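Long-range contacts in putative glutaryl-CoA dehydrogenase (Thermus thermophilus, PDB 2EBA), which binds flavin-adenine dinucleotide as a four-subunit flavoprotein of the acyl-CoA dehydrogenase family: residues A[130-135]-A[161-166]; A[170-175]-A[188-193]; A[198-203]-A[211-216]. All coordinates share one frame; numbering follows the deposited sequence.

Contact 1. Residues A[130-135]-A[161-166]; sequences GLTEPD and KMWITN. With FAD (flavin-adenine dinucleotide), chain I.
Part of the FAD pocket of the acyl-CoA dehydrogenase middle domain is built by segment 130-135, mostly the loop after strand 127-130, joined to strand 154-165 by Thr-132 and Met-162. Thr-132 O accepts the backbone N-H of Met-162 at 3.0 Å. The loop also grips the flavin. Thr-132 N makes a nearly straight bond to FAD O2 (170° at the hydrogen). Leu-131 N gives the same oxygen a second bond, at 3.2 Å. Thr-132 OG1 donates to FAD N1 at 2.7 Å, while its CG2 lies at the edge of the Trp-163 ring. Trp-163 and Ile-164 form a G1 beta bulge opposite Ser-213. Beyond it, Thr-165 N bonds FAD O4 at 2.9 Å, so both segments hold the ring system. Pro-134 CG packs on Met-162 CG at 4.0 Å, and Met-162 CE covers one face of the Trp-163 ring. The Lys-161 chain bends at chi2 (-59°) and then runs straight along the loop. This brings its buried NZ to Leu-131 O, with Trp-176 O as a further partner. Lys-145 N and Thr-146 OG1 bond to the Glu-133 carboxylate and help to fix it. Its OE2 turns the anti lone pair to Lys-161 NZ in a 2.6 Å salt bridge.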
loop_
_atom_site.group_PDB
_atom_site.type_symbol
_atom_site.label_atom_id
_atom_site.label_comp_id
_atom_site.label_asym_id
_atom_site.label_seq_id
_atom_site.Cartn_x
_atom_site.Cartn_y
_atom_site.Cartn_z
ATOM N N GLY A 130 28.377 -6.866 20.838
ATOM C CA GLY A 130 28.387 -5.417 20.870
ATOM C C GLY A 130 28.898 -4.752 19.608
ATOM O O GLY A 130 30.105 -4.566 19.441
ATOM N N LEU A 131 27.978 -4.387 18.720
ATOM C CA LEU A 131 28.341 -3.715 17.480
ATOM C C LEU A 131 27.775 -2.296 17.411
ATOM O O LEU A 131 28.519 -1.336 17.204
ATOM C CB LEU A 131 27.836 -4.500 16.279
ATOM C CG LEU A 131 28.213 -3.877 14.945
ATOM C CD1 LEU A 131 29.735 -3.924 14.753
ATOM C CD2 LEU A 131 27.484 -4.623 13.854
ATOM N N THR A 132 26.460 -2.178 17.588
ATOM C CA THR A 132 25.754 -0.895 17.546
ATOM C C THR A 132 26.205 0.125 18.591
ATOM O O THR A 132 26.426 -0.198 19.755
ATOM C CB THR A 132 24.222 -1.089 17.729
ATOM O OG1 THR A 132 23.717 -1.939 16.695
ATOM C CG2 THR A 132 23.488 0.251 17.684
ATOM N N GLU A 133 26.327 1.370 18.159
ATOM C CA GLU A 133 26.717 2.441 19.050
ATOM C C GLU A 133 25.681 3.557 18.987
ATOM O O GLU A 133 24.848 3.594 18.091
ATOM C CB GLU A 133 28.107 2.950 18.681
ATOM C CG GLU A 133 29.191 2.022 19.180
ATOM C CD GLU A 133 30.578 2.491 18.839
ATOM O OE1 GLU A 133 30.797 3.716 18.834
ATOM O OE2 GLU A 133 31.454 1.638 18.589
ATOM N N PRO A 134 25.710 4.472 19.959
ATOM C CA PRO A 134 24.795 5.611 20.065
ATOM C C PRO A 134 24.554 6.491 18.826
ATOM O O PRO A 134 23.478 7.084 18.687
ATOM C CB PRO A 134 25.383 6.405 21.234
ATOM C CG PRO A 134 25.874 5.326 22.129
ATOM C CD PRO A 134 26.558 4.371 21.163
ATOM N N ASP A 135 25.517 6.577 17.912
ATOM C CA ASP A 135 25.322 7.439 16.745
ATOM C C ASP A 135 24.554 6.863 15.550
ATOM O O ASP A 135 24.216 7.603 14.626
ATOM C CB ASP A 135 26.672 8.002 16.285
ATOM C CG ASP A 135 27.231 9.024 17.260
ATOM O OD1 ASP A 135 28.319 9.566 17.006
ATOM O OD2 ASP A 135 26.576 9.291 18.289
ATOM N N LYS A 161 28.413 0.933 23.670
ATOM C CA LYS A 161 27.539 0.158 22.805
ATOM C C LYS A 161 26.116 0.327 23.313
ATOM O O LYS A 161 25.869 0.334 24.522
ATOM C CB LYS A 161 27.949 -1.324 22.817
ATOM C CG LYS A 161 29.357 -1.583 22.287
ATOM C CD LYS A 161 29.521 -1.097 20.843
ATOM C CE LYS A 161 30.912 -1.427 20.294
ATOM N NZ LYS A 161 31.169 -0.889 18.919
ATOM N N MET A 162 25.175 0.492 22.390
ATOM C CA MET A 162 23.778 0.711 22.761
ATOM C C MET A 162 22.897 -0.419 22.254
ATOM O O MET A 162 23.133 -0.987 21.187
ATOM C CB MET A 162 23.251 2.035 22.209
ATOM C CG MET A 162 22.804 3.048 23.270
ATOM S SD MET A 162 22.043 2.314 24.727
ATOM C CE MET A 162 20.426 2.442 24.367
ATOM N N TRP A 163 21.865 -0.715 23.032
ATOM C CA TRP A 163 20.899 -1.743 22.693
ATOM C C TRP A 163 21.530 -3.121 22.540
ATOM O O TRP A 163 21.249 -3.795 21.583
ATOM C CB TRP A 163 20.176 -1.396 21.378
ATOM C CG TRP A 163 19.621 0.012 21.267
ATOM C CD1 TRP A 163 20.040 0.991 20.416
ATOM C CD2 TRP A 163 18.576 0.591 22.057
ATOM N NE1 TRP A 163 19.327 2.147 20.630
ATOM C CE2 TRP A 163 18.424 1.929 21.634
ATOM C CE3 TRP A 163 17.758 0.111 23.083
ATOM C CZ2 TRP A 163 17.488 2.790 22.204
ATOM C CZ3 TRP A 163 16.825 0.970 23.652
ATOM C CH2 TRP A 163 16.700 2.294 23.209
ATOM N N ILE A 164 22.366 -3.557 23.473
ATOM C CA ILE A 164 22.985 -4.869 23.325
ATOM C C ILE A 164 22.209 -5.946 24.065
ATOM O O ILE A 164 22.066 -5.883 25.288
ATOM C CB ILE A 164 24.429 -4.842 23.837
ATOM C CG1 ILE A 164 25.166 -3.666 23.189
ATOM C CG2 ILE A 164 25.129 -6.169 23.533
ATOM C CD1 ILE A 164 25.076 -3.624 21.680
ATOM N N THR A 165 21.704 -6.926 23.317
ATOM C CA THR A 165 20.945 -8.030 23.896
ATOM C C THR A 165 21.853 -8.855 24.788
ATOM O O THR A 165 23.032 -9.031 24.487
ATOM C CB THR A 165 20.364 -8.939 22.799
ATOM O OG1 THR A 165 19.441 -8.185 22.012
ATOM C CG2 THR A 165 19.642 -10.131 23.399
ATOM N N ASN A 166 21.292 -9.354 25.886
ATOM C CA ASN A 166 22.039 -10.148 26.854
ATOM C C ASN A 166 23.134 -9.331 27.526
ATOM O O ASN A 166 24.032 -9.894 28.152
ATOM C CB ASN A 166 22.675 -11.375 26.182
ATOM C CG ASN A 166 21.654 -12.426 25.804
ATOM O OD1 ASN A 166 20.516 -12.393 26.277
ATOM N ND2 ASN A 166 22.060 -13.378 24.965
HETATM P PA FAD I . 19.569 4.625 12.928
HETATM O O1A FAD I . 19.838 6.085 13.221
HETATM O O2A FAD I . 20.657 3.736 12.380
HETATM O O5B FAD I . 18.257 4.563 11.979
HETATM C C5B FAD I . 17.152 5.289 12.131
HETATM C C4B FAD I . 16.212 5.426 10.962
HETATM O O4B FAD I . 17.035 5.810 9.657
HETATM C C3B FAD I . 15.964 3.928 10.388
HETATM O O3B FAD I . 14.737 4.028 9.673
HETATM C C2B FAD I . 16.915 3.606 9.212
HETATM O O2B FAD I . 16.305 2.889 8.207
HETATM C C1B FAD I . 17.071 4.990 8.634
HETATM N N9A FAD I . 18.444 5.007 7.969
HETATM C C8A FAD I . 19.606 4.832 8.576
HETATM N N7A FAD I . 20.580 4.957 7.613
HETATM C C5A FAD I . 19.990 5.224 6.415
HETATM C C6A FAD I . 20.469 5.453 5.082
HETATM N N6A FAD I . 21.781 5.418 4.792
HETATM N N1A FAD I . 19.565 5.705 4.080
HETATM C C2A FAD I . 18.221 5.743 4.332
HETATM N N3A FAD I . 17.738 5.526 5.599
HETATM C C4A FAD I . 18.604 5.277 6.650
HETATM N N1 FAD I . 22.791 -4.117 18.077
HETATM C C2 FAD I . 23.854 -4.961 18.300
HETATM O O2 FAD I . 24.953 -4.737 17.765
HETATM N N3 FAD I . 23.708 -6.048 19.118
HETATM C C4 FAD I . 22.504 -6.313 19.728
HETATM O O4 FAD I . 22.397 -7.302 20.480
HETATM C C4X FAD I . 21.403 -5.458 19.515
HETATM N N5 FAD I . 20.190 -5.686 20.133
HETATM C C5X FAD I . 19.125 -4.834 19.959
HETATM C C6 FAD I . 17.905 -5.080 20.639
HETATM C C7 FAD I . 16.810 -4.191 20.490
HETATM C C7M FAD I . 15.546 -4.508 21.261
HETATM C C8 FAD I . 16.931 -3.046 19.640
HETATM C C8M FAD I . 15.815 -2.045 19.427
HETATM C C9 FAD I . 18.142 -2.813 18.966
HETATM C C9A FAD I . 19.270 -3.689 19.105
HETATM N N10 FAD I . 20.507 -3.467 18.464
HETATM C C10 FAD I . 21.562 -4.327 18.664
HETATM C "C1'" FAD I . 20.734 -2.305 17.592
HETATM C "C2'" FAD I . 19.976 -2.336 16.297
HETATM O "O2'" FAD I . 20.687 -3.128 15.359
HETATM C "C3'" FAD I . 19.794 -0.911 15.864
HETATM O "O3'" FAD I . 18.637 -0.401 16.522
HETATM C "C4'" FAD I . 19.610 -0.732 14.362
HETATM O "O4'" FAD I . 20.875 -0.765 13.694
HETATM C "C5'" FAD I . 18.949 0.599 14.061
HETATM O "O5'" FAD I . 19.881 1.647 14.233
HETATM P P FAD I . 19.671 2.909 15.228
HETATM O O1P FAD I . 18.696 2.590 16.319
HETATM O O2P FAD I . 21.044 3.366 15.657
HETATM O O3P FAD I . 18.954 3.982 14.278
#

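Contact 2. Residues A[170-175]-A[188-193]; sequences AHLAVI and LVPTDT
Leu-172, Val-174, Leu-188 and Pro-190 form the apolar centre of this contact, on one face of the antiparallel hairpin of strands 172-178 and 184-190. Leu-172 has CG anti to its backbone N (chi1 -160°). From there CD1 reaches onto the neighbouring strand, 4.0 Å from Leu-188 CB and close over the peptide that follows. Val-174 and Leu-188 lie side by side and point the same way, with Val-174 CG2 4.2 Å from Leu-188 CD2. Phe-116 of helix 110-121 covers the two leucines. The opposite face carries Ala-173 and Val-189, and Ile-175 lies beside Val-189. There Val-189 CG2 meets Ile-175 CB at 4.1 Å, and Phe-196 of the next strand packs on all three. Between the faces, Ala-173 and Val-189 are the hydrogen-bonded pair. Ala-173 N donates to Val-189 O at 2.8 Å, and Val-189 N returns a bond to Ala-173 O at 3.0 Å. Leu-172 with Pro-190 and Val-174 with Leu-188 are non-hydrogen-bonded pairs. The polar edge is at Thr-191, where the strand has ended. Its backbone N bonds His-171 O at 2.7 Å, and a weaker CA-H contact from Pro-190 reaches the same oxygen. Thr-191 OG1 sits between its own backbone N and carbonyl carbon (chi1 58°). This places it for a 2.7 Å bond to Ala-170 O, 20° from the carbonyl plane. Thr-191 thus binds two successive carbonyls, one by its side chain and one by its backbone. Pro-190 has no N-H to give, but its position in a non-hydrogen-bonded pair asks for none from this neighbour. The ladder therefore passes the proline intact and is closed by the threonine.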
loop_
_atom_site.group_PDB
_atom_site.type_symbol
_atom_site.label_atom_id
_atom_site.label_comp_id
_atom_site.label_asym_id
_atom_site.label_seq_id
_atom_site.Cartn_x
_atom_site.Cartn_y
_atom_site.Cartn_z
ATOM N N ALA A 170 25.380 -11.617 30.102
ATOM C CA ALA A 170 26.654 -12.079 29.562
ATOM C C ALA A 170 27.893 -12.037 30.439
ATOM O O ALA A 170 28.094 -11.111 31.218
ATOM C CB ALA A 170 26.942 -11.344 28.257
ATOM N N HIS A 171 28.722 -13.066 30.291
ATOM C CA HIS A 171 29.992 -13.149 30.996
ATOM C C HIS A 171 31.009 -12.763 29.936
ATOM O O HIS A 171 32.075 -12.233 30.238
ATOM C CB HIS A 171 30.305 -14.570 31.457
ATOM C CG HIS A 171 29.155 -15.258 32.114
ATOM N ND1 HIS A 171 28.181 -15.923 31.398
ATOM C CD2 HIS A 171 28.819 -15.385 33.419
ATOM C CE1 HIS A 171 27.295 -16.432 32.236
ATOM N NE2 HIS A 171 27.659 -16.120 33.468
ATOM N N LEU A 172 30.666 -13.036 28.681
ATOM C CA LEU A 172 31.549 -12.732 27.561
ATOM C C LEU A 172 30.848 -11.770 26.607
ATOM O O LEU A 172 29.692 -11.972 26.253
ATOM C CB LEU A 172 31.922 -14.024 26.826
ATOM C CG LEU A 172 33.183 -13.963 25.963
ATOM C CD1 LEU A 172 34.380 -13.643 26.850
ATOM C CD2 LEU A 172 33.387 -15.280 25.244
ATOM N N ALA A 173 31.558 -10.727 26.188
ATOM C CA ALA A 173 31.000 -9.725 25.289
ATOM C C ALA A 173 31.868 -9.555 24.046
ATOM O O ALA A 173 33.014 -9.117 24.135
ATOM C CB ALA A 173 30.854 -8.380 26.019
ATOM N N VAL A 174 31.311 -9.908 22.890
ATOM C CA VAL A 174 32.035 -9.793 21.633
ATOM C C VAL A 174 31.973 -8.339 21.258
ATOM O O VAL A 174 30.964 -7.865 20.753
ATOM C CB VAL A 174 31.374 -10.619 20.534
ATOM C CG1 VAL A 174 32.177 -10.519 19.249
ATOM C CG2 VAL A 174 31.264 -12.051 20.985
ATOM N N ILE A 175 33.051 -7.620 21.522
ATOM C CA ILE A 175 33.071 -6.210 21.225
ATOM C C ILE A 175 33.842 -5.912 19.968
ATOM O O ILE A 175 34.918 -6.466 19.748
ATOM C CB ILE A 175 33.682 -5.412 22.395
ATOM C CG1 ILE A 175 32.577 -4.942 23.335
ATOM C CG2 ILE A 175 34.449 -4.211 21.877
ATOM C CD1 ILE A 175 31.874 -6.042 24.056
ATOM N N LEU A 188 36.975 -10.801 22.652
ATOM C CA LEU A 188 36.142 -11.606 23.543
ATOM C C LEU A 188 36.466 -10.996 24.904
ATOM O O LEU A 188 37.434 -11.374 25.559
ATOM C CB LEU A 188 36.551 -13.082 23.502
ATOM C CG LEU A 188 36.534 -13.672 22.092
ATOM C CD1 LEU A 188 36.858 -15.157 22.146
ATOM C CD2 LEU A 188 35.165 -13.431 21.463
ATOM N N VAL A 189 35.645 -10.027 25.293
ATOM C CA VAL A 189 35.799 -9.269 26.530
ATOM C C VAL A 189 34.997 -9.798 27.706
ATOM O O VAL A 189 33.773 -9.769 27.682
ATOM C CB VAL A 189 35.367 -7.801 26.306
ATOM C CG1 VAL A 189 35.544 -6.990 27.587
ATOM C CG2 VAL A 189 36.151 -7.201 25.171
ATOM N N PRO A 190 35.676 -10.301 28.743
ATOM C CA PRO A 190 34.927 -10.805 29.899
ATOM C C PRO A 190 34.173 -9.600 30.468
ATOM O O PRO A 190 34.666 -8.479 30.414
ATOM C CB PRO A 190 36.029 -11.318 30.819
ATOM C CG PRO A 190 37.071 -11.804 29.839
ATOM C CD PRO A 190 37.097 -10.674 28.826
ATOM N N THR A 191 32.975 -9.807 30.993
ATOM C CA THR A 191 32.220 -8.669 31.478
ATOM C C THR A 191 32.607 -8.204 32.868
ATOM O O THR A 191 32.130 -7.166 33.322
ATOM C CB THR A 191 30.700 -8.938 31.425
ATOM O OG1 THR A 191 30.384 -10.102 32.199
ATOM C CG2 THR A 191 30.249 -9.141 29.976
ATOM N N ASP A 192 33.477 -8.952 33.542
ATOM C CA ASP A 192 33.883 -8.551 34.882
ATOM C C ASP A 192 35.236 -7.871 34.909
ATOM O O ASP A 192 35.659 -7.398 35.955
ATOM C CB ASP A 192 33.872 -9.741 35.838
ATOM C CG ASP A 192 34.819 -10.838 35.420
ATOM O OD1 ASP A 192 34.827 -11.881 36.099
ATOM O OD2 ASP A 192 35.550 -10.669 34.421
ATOM N N THR A 193 35.915 -7.803 33.766
ATOM C CA THR A 193 37.211 -7.140 33.729
ATOM C C THR A 193 36.961 -5.682 34.085
ATOM O O THR A 193 36.044 -5.057 33.574
ATOM C CB THR A 193 37.870 -7.237 32.339
ATOM O OG1 THR A 193 37.949 -5.941 31.739
ATOM C CG2 THR A 193 37.079 -8.147 31.451
#

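Contact 3. Residues A[198-203]-A[211-216]; sequences AREVKR and VTSELV
Thr-212 O is approached by two groups from segment 198-203. Val-201 N donates to it at 2.7 Å, with 162° at the hydrogen. Glu-200 CA adds a C-H contact at 3.4 Å. Val-201 also leans its CG2 over the face of this carbonyl. Further along the antiparallel hairpin, Arg-199 and Glu-214 form the hydrogen-bonded pair. Arg-199 N donates to Glu-214 O at 2.9 Å, almost straight and in the carbonyl plane. Glu-214 N gives the return bond to Arg-199 O. Ala-198 CA makes a C-H contact to Glu-214 O, which is thus also met twice. The side chains of Arg-199 and Glu-214 leave the sheet on the same face. A chi1 of 179° swings the extended Glu-214 chain alongside Arg-199, which bends at chi3. Arg-199 NH2 is 2.8 Å from Glu-214 OE1, but the oxygen lies over one face of the guanidinium and the two planes are 72° apart. The salt bridge is therefore one of charge alone, without an N-H pointed at the oxygen. Val-216 CG2 comes within 3.4 Å of Arg-199 NH1, meeting the group obliquely. On the other face Ala-198 CB touches Leu-215 CD2 at 3.8 Å. Ser-213 OG is bonded to Asn-168 OD1, and Thr-212 OG1 to Lys-204 NZ. Strand 212-217 lies between two partners. Strand 196-200 pairs with it here, and strand 154-165 pairs on its other edge through Lys-161 and Ile-164, with Asn-166 bonding Val-211 just beyond the strands. Val-201, just past the end of its strand, packs on Trp-163 and on Thr-346 of the second subunit.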
loop_
_atom_site.group_PDB
_atom_site.type_symbol
_atom_site.label_atom_id
_atom_site.label_comp_id
_atom_site.label_asym_id
_atom_site.label_seq_id
_atom_site.Cartn_x
_atom_site.Cartn_y
_atom_site.Cartn_z
ATOM N N ALA A 198 27.797 -2.580 32.357
ATOM C CA ALA A 198 26.619 -2.926 31.573
ATOM C C ALA A 198 25.387 -2.459 32.327
ATOM O O ALA A 198 25.132 -2.910 33.438
ATOM C CB ALA A 198 26.550 -4.425 31.362
ATOM N N ARG A 199 24.626 -1.556 31.726
ATOM C CA ARG A 199 23.423 -1.053 32.368
ATOM C C ARG A 199 22.232 -1.367 31.489
ATOM O O ARG A 199 22.266 -1.158 30.277
ATOM C CB ARG A 199 23.551 0.453 32.616
ATOM C CG ARG A 199 24.793 0.797 33.440
ATOM C CD ARG A 199 24.746 2.186 34.064
ATOM N NE ARG A 199 24.895 3.269 33.088
ATOM C CZ ARG A 199 25.981 3.470 32.342
ATOM N NH1 ARG A 199 27.031 2.656 32.446
ATOM N NH2 ARG A 199 26.019 4.497 31.497
ATOM N N GLU A 200 21.186 -1.896 32.105
ATOM C CA GLU A 200 19.986 -2.255 31.370
ATOM C C GLU A 200 19.184 -1.056 30.917
ATOM O O GLU A 200 19.188 -0.011 31.560
ATOM C CB GLU A 200 19.085 -3.128 32.222
ATOM C CG GLU A 200 19.692 -4.431 32.621
ATOM C CD GLU A 200 18.751 -5.231 33.483
ATOM O OE1 GLU A 200 17.795 -4.629 34.000
ATOM O OE2 GLU A 200 18.963 -6.448 33.657
ATOM N N VAL A 201 18.486 -1.241 29.803
ATOM C CA VAL A 201 17.641 -0.226 29.201
ATOM C C VAL A 201 16.241 -0.389 29.783
ATOM O O VAL A 201 15.702 -1.495 29.809
ATOM C CB VAL A 201 17.598 -0.406 27.660
ATOM C CG1 VAL A 201 16.616 0.582 27.031
ATOM C CG2 VAL A 201 19.011 -0.226 27.079
ATOM N N LYS A 202 15.661 0.706 30.256
ATOM C CA LYS A 202 14.329 0.674 30.849
ATOM C C LYS A 202 13.310 1.378 29.966
ATOM O O LYS A 202 13.677 2.076 29.014
ATOM C CB LYS A 202 14.352 1.350 32.224
ATOM C CG LYS A 202 15.446 0.842 33.149
ATOM C CD LYS A 202 15.411 -0.675 33.254
ATOM C CE LYS A 202 16.519 -1.172 34.150
ATOM N NZ LYS A 202 16.533 -2.644 34.150
ATOM N N ARG A 203 12.036 1.205 30.304
ATOM C CA ARG A 203 10.927 1.825 29.567
ATOM C C ARG A 203 10.759 1.230 28.164
ATOM O O ARG A 203 10.436 1.959 27.205
ATOM C CB ARG A 203 11.140 3.349 29.468
ATOM C CG ARG A 203 11.464 4.026 30.802
ATOM C CD ARG A 203 10.537 3.536 31.916
ATOM N NE ARG A 203 11.221 2.629 32.837
ATOM C CZ ARG A 203 11.567 2.957 34.077
ATOM N NH1 ARG A 203 11.286 4.175 34.533
ATOM N NH2 ARG A 203 12.192 2.076 34.860
ATOM N N VAL A 211 16.700 -9.087 27.818
ATOM C CA VAL A 211 17.469 -8.032 28.458
ATOM C C VAL A 211 18.286 -7.267 27.419
ATOM O O VAL A 211 18.967 -7.852 26.574
ATOM C CB VAL A 211 18.358 -8.578 29.659
ATOM C CG1 VAL A 211 17.928 -10.004 30.019
ATOM C CG2 VAL A 211 19.856 -8.477 29.348
ATOM N N THR A 212 18.153 -5.944 27.468
ATOM C CA THR A 212 18.833 -5.029 26.562
ATOM C C THR A 212 19.637 -4.090 27.431
ATOM O O THR A 212 19.112 -3.502 28.374
ATOM C CB THR A 212 17.840 -4.192 25.772
ATOM O OG1 THR A 212 16.740 -5.015 25.363
ATOM C CG2 THR A 212 18.522 -3.587 24.554
ATOM N N SER A 213 20.910 -3.925 27.108
ATOM C CA SER A 213 21.759 -3.089 27.929
ATOM C C SER A 213 22.570 -2.091 27.142
ATOM O O SER A 213 22.571 -2.074 25.913
ATOM C CB SER A 213 22.708 -3.979 28.731
ATOM O OG SER A 213 22.021 -5.100 29.254
ATOM N N GLU A 214 23.251 -1.239 27.883
ATOM C CA GLU A 214 24.134 -0.255 27.303
ATOM C C GLU A 214 25.499 -0.676 27.853
ATOM O O GLU A 214 25.649 -0.878 29.058
ATOM C CB GLU A 214 23.766 1.139 27.787
ATOM C CG GLU A 214 24.662 2.208 27.236
ATOM C CD GLU A 214 24.504 3.514 27.970
ATOM O OE1 GLU A 214 24.835 3.569 29.179
ATOM O OE2 GLU A 214 24.043 4.486 27.334
ATOM N N LEU A 215 26.481 -0.847 26.976
ATOM C CA LEU A 215 27.799 -1.259 27.434
ATOM C C LEU A 215 28.713 -0.053 27.429
ATOM O O LEU A 215 28.738 0.727 26.482
ATOM C CB LEU A 215 28.383 -2.365 26.534
ATOM C CG LEU A 215 27.507 -3.589 26.248
ATOM C CD1 LEU A 215 28.278 -4.614 25.414
ATOM C CD2 LEU A 215 27.048 -4.196 27.552
ATOM N N VAL A 216 29.442 0.118 28.517
ATOM C CA VAL A 216 30.371 1.221 28.621
ATOM C C VAL A 216 31.718 0.604 28.949
ATOM O O VAL A 216 31.868 -0.068 29.968
ATOM C CB VAL A 216 29.968 2.216 29.734
ATOM C CG1 VAL A 216 30.994 3.313 29.834
ATOM C CG2 VAL A 216 28.609 2.819 29.433
#

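The contacts follow in series along the chain, all within the family's middle domain and on the same side of the chain's centre. Contacts 1 and 3 are closest, with centres about 9 Å apart. They share the antiparallel sheet, where strands 154-165 and 212-217 are neighbours. Contact 2 lies in the mixed sheet, its centre about 14 Å from each of the others. Gly-130 of contact 1 ends that sheet's edge strand 127-130, and its N makes a probable bond to Val-174 O. Ile-175 and Leu-215 pack contact 2 against contact 3. The flavin is bound by contact 1, with the Thr-212 side chain of contact 3 about 4 Å from it. Contacts 1 and 3 also touch the second subunit. The two sheets thus meet beside the flavin pocket and the subunit interface.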